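Long-range contact in probable starch synthase 4, chloroplastic/amyloplastic (Arabidopsis thaliana, PDB 6GNE), which is a probable plastid starch synthase built as a two-domain glycosyltransferase of the GT-B fold: residues V46-P51 with E90-H95. Sequence-based numbering, arbitrary orientation.
Sequences VEIILP and EGLPVH
Ile48 and Ile49 pair in parallel with Val94 and His95; the axes of the short segments are inclined at 34° and come within 4.7 Å. Three backbone bonds join them: Ile48 N gives to Pro93 O (3.1 Å), His95 N to Ile48 O (2.9 Å) and Leu50 N to His95 O (2.9 Å). Pro93 keeps its carbonyl bond but has no N-H to offer Val46 O; instead Pro93 CD lies 3.3 Å from Val46 O, so the ring is tolerated at the cost of one strand bond.

One face of the sheet is aliphatic. Ile48 turns CG1 beside its own backbone N (chi1 -65°), which carries the chain end back so that Ile48 CD1 meets Leu92 CD1 at 3.7 Å. The other branch of Leu92, CD2, packs against CG1 of Val46, and farther along Leu50 CD1 leans on Val94 CG1 at 3.9 Å. Branched residues fill this seam without polar ends to satisfy, and Met19 covers Ile48, Leu50 and Leu92.

On the opposite face the CG methylene of Glu47 crosses the Pro93 ring at about a right angle, touching CB. Ile49 CG1 lies 4.2 Å from His95 CB, while the imidazole follows the strand back towards Glu47. The Glu47 carboxylate stops short of a bond to that ring; its OE1 is instead hydrogen-bonded to Tyr11 OH. Helix 117-134 packs over Ile49 and His95.

Strand 45-51 also pairs in parallel with strand 11-15, so the contact extends the N-terminal parallel sheet of the GT-B fold towards the antiparallel strand 78-89. The three main-chain bonds fix the register, and apolar packing seals one face. If ionised, the Glu47 carboxylate might modestly favour a protonated His95, but their charged atoms are not in contact.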
ATOM      1  N   VAL A  46      -1.258   3.694  20.164  1.00 48.07           N
ATOM      2  CA  VAL A  46      -1.407   4.027  18.749  1.00 46.25           C
ATOM      3  C   VAL A  46      -2.860   4.356  18.471  1.00 46.09           C
ATOM      4  O   VAL A  46      -3.763   3.637  18.915  1.00 48.76           O
ATOM      5  CB  VAL A  46      -0.999   2.817  17.884  1.00 46.13           C
ATOM      6  CG1 VAL A  46      -1.323   3.052  16.409  1.00 44.42           C
ATOM      7  CG2 VAL A  46       0.480   2.486  18.095  1.00 45.92           C
ATOM      8  N   GLU A  47      -3.095   5.441  17.759  1.00 45.17           N
ATOM      9  CA  GLU A  47      -4.457   5.863  17.382  1.00 45.42           C
ATOM     10  C   GLU A  47      -4.456   6.295  15.924  1.00 43.79           C
ATOM     11  O   GLU A  47      -3.451   6.814  15.406  1.00 43.35           O
ATOM     12  CB  GLU A  47      -4.914   7.058  18.205  1.00 47.93           C
ATOM     13  CG  GLU A  47      -5.548   6.747  19.548  1.00 50.33           C
ATOM     14  CD  GLU A  47      -5.841   8.006  20.349  1.00 53.07           C
ATOM     15  OE1 GLU A  47      -5.838   9.117  19.750  1.00 53.12           O
ATOM     16  OE2 GLU A  47      -6.161   7.841  21.554  1.00 56.58           O
ATOM     17  N   ILE A  48      -5.582   6.102  15.257  1.00 41.99           N
ATOM     18  CA  ILE A  48      -5.682   6.429  13.846  1.00 40.12           C
ATOM     19  C   ILE A  48      -6.827   7.377  13.590  1.00 39.60           C
ATOM     20  O   ILE A  48      -7.864   7.240  14.196  1.00 40.21           O
ATOM     21  CB  ILE A  48      -5.789   5.148  13.023  1.00 39.37           C
ATOM     22  CG1 ILE A  48      -4.471   4.377  13.182  1.00 39.89           C
ATOM     23  CG2 ILE A  48      -6.023   5.474  11.550  1.00 38.42           C
ATOM     24  CD1 ILE A  48      -4.607   2.911  12.934  1.00 41.29           C
ATOM     25  N   ILE A  49      -6.598   8.351  12.718  1.00 38.33           N
ATOM     26  CA  ILE A  49      -7.621   9.289  12.303  1.00 39.18           C
ATOM     27  C   ILE A  49      -7.849   9.127  10.802  1.00 38.50           C
ATOM     28  O   ILE A  49      -6.909   9.256  10.037  1.00 36.93           O
ATOM     29  CB  ILE A  49      -7.249  10.739  12.650  1.00 39.97           C
ATOM     30  CG1 ILE A  49      -7.081  10.886  14.179  1.00 41.23           C
ATOM     31  CG2 ILE A  49      -8.302  11.715  12.113  1.00 40.50           C
ATOM     32  CD1 ILE A  49      -6.504  12.221  14.628  1.00 42.61           C
ATOM     33  N   LEU A  50      -9.107   8.816  10.429  1.00 39.40           N
ATOM     34  CA  LEU A  50      -9.554   8.618   9.046  1.00 39.09           C
ATOM     35  C   LEU A  50     -10.729   9.499   8.722  1.00 39.82           C
ATOM     36  O   LEU A  50     -11.378   9.996   9.624  1.00 42.40           O
ATOM     37  CB  LEU A  50     -10.040   7.172   8.835  1.00 39.25           C
ATOM     38  CG  LEU A  50      -9.045   6.047   9.068  1.00 38.95           C
ATOM     39  CD1 LEU A  50      -9.725   4.715   8.899  1.00 39.53           C
ATOM     40  CD2 LEU A  50      -7.867   6.168   8.124  1.00 37.93           C
ATOM     41  N   PRO A  51     -11.032   9.673   7.437  1.00 39.20           N
ATOM     42  CA  PRO A  51     -12.338  10.182   7.106  1.00 41.02           C
ATOM     43  C   PRO A  51     -13.406   9.116   7.323  1.00 41.42           C
ATOM     44  O   PRO A  51     -13.117   7.931   7.293  1.00 39.83           O
ATOM     45  CB  PRO A  51     -12.237  10.513   5.612  1.00 40.73           C
ATOM     46  CG  PRO A  51     -10.777  10.548   5.304  1.00 39.69           C
ATOM     47  CD  PRO A  51     -10.197   9.523   6.236  1.00 38.57           C
ATOM     48  N   GLU A  90      -9.581  -3.834  14.263  1.00 46.99           N
ATOM     49  CA  GLU A  90      -8.569  -4.818  14.586  1.00 49.02           C
ATOM     50  C   GLU A  90      -7.663  -4.450  15.755  1.00 47.93           C
ATOM     51  O   GLU A  90      -6.431  -4.481  15.668  1.00 46.95           O
ATOM     52  CB  GLU A  90      -7.856  -5.245  13.296  1.00 51.36           C
ATOM     53  CG  GLU A  90      -8.697  -6.353  12.613  1.00 52.98           C
ATOM     54  CD  GLU A  90      -8.274  -6.673  11.199  1.00 52.73           C
ATOM     55  OE1 GLU A  90      -7.079  -6.449  10.891  1.00 50.43           O
ATOM     56  OE2 GLU A  90      -9.163  -7.134  10.432  1.00 55.87           O
ATOM     57  N   GLY A  91      -8.326  -4.085  16.850  1.00 48.00           N
ATOM     58  CA  GLY A  91      -7.659  -3.695  18.080  1.00 48.51           C
ATOM     59  C   GLY A  91      -7.118  -2.279  18.106  1.00 47.36           C
ATOM     60  O   GLY A  91      -6.667  -1.847  19.150  1.00 49.86           O
ATOM     61  N   LEU A  92      -7.142  -1.545  16.994  1.00 44.00           N
ATOM     62  CA  LEU A  92      -6.693  -0.155  17.007  1.00 43.25           C
ATOM     63  C   LEU A  92      -7.871   0.799  17.250  1.00 42.46           C
ATOM     64  O   LEU A  92      -8.909   0.647  16.630  1.00 42.60           O
ATOM     65  CB  LEU A  92      -5.976   0.199  15.696  1.00 41.87           C
ATOM     66  CG  LEU A  92      -4.673  -0.570  15.504  1.00 41.74           C
ATOM     67  CD1 LEU A  92      -4.288  -0.554  14.051  1.00 40.92           C
ATOM     68  CD2 LEU A  92      -3.564  -0.050  16.394  1.00 43.20           C
ATOM     69  N   PRO A  93      -7.710   1.789  18.136  1.00 42.09           N
ATOM     70  CA  PRO A  93      -8.713   2.856  18.197  1.00 42.60           C
ATOM     71  C   PRO A  93      -8.679   3.749  16.962  1.00 40.87           C
ATOM     72  O   PRO A  93      -7.615   4.139  16.527  1.00 38.84           O
ATOM     73  CB  PRO A  93      -8.320   3.668  19.452  1.00 44.13           C
ATOM     74  CG  PRO A  93      -7.271   2.879  20.141  1.00 44.97           C
ATOM     75  CD  PRO A  93      -6.631   1.993  19.111  1.00 43.08           C
ATOM     76  N   VAL A  94      -9.846   4.060  16.408  1.00 41.58           N
ATOM     77  CA  VAL A  94      -9.945   4.901  15.224  1.00 41.28           C
ATOM     78  C   VAL A  94     -10.958   6.012  15.452  1.00 43.43           C
ATOM     79  O   VAL A  94     -11.973   5.804  16.112  1.00 45.80           O
ATOM     80  CB  VAL A  94     -10.366   4.076  13.994  1.00 41.01           C
ATOM     81  CG1 VAL A  94     -10.314   4.927  12.727  1.00 40.69           C
ATOM     82  CG2 VAL A  94      -9.451   2.854  13.867  1.00 39.96           C
ATOM     83  N   HIS A  95     -10.648   7.191  14.917  1.00 43.15           N
ATOM     84  CA  HIS A  95     -11.520   8.357  14.902  1.00 43.81           C
ATOM     85  C   HIS A  95     -11.838   8.624  13.444  1.00 42.74           C
ATOM     86  O   HIS A  95     -10.944   8.874  12.654  1.00 40.56           O
ATOM     87  CB  HIS A  95     -10.830   9.580  15.541  1.00 44.99           C
ATOM     88  CG  HIS A  95     -10.796   9.533  17.038  1.00 47.11           C
ATOM     89  ND1 HIS A  95      -9.777   8.916  17.740  1.00 47.15           N
ATOM     90  CD2 HIS A  95     -11.677   9.992  17.968  1.00 48.87           C
ATOM     91  CE1 HIS A  95     -10.028   9.012  19.037  1.00 48.80           C
ATOM     92  NE2 HIS A  95     -11.177   9.649  19.202  1.00 49.73           N
TER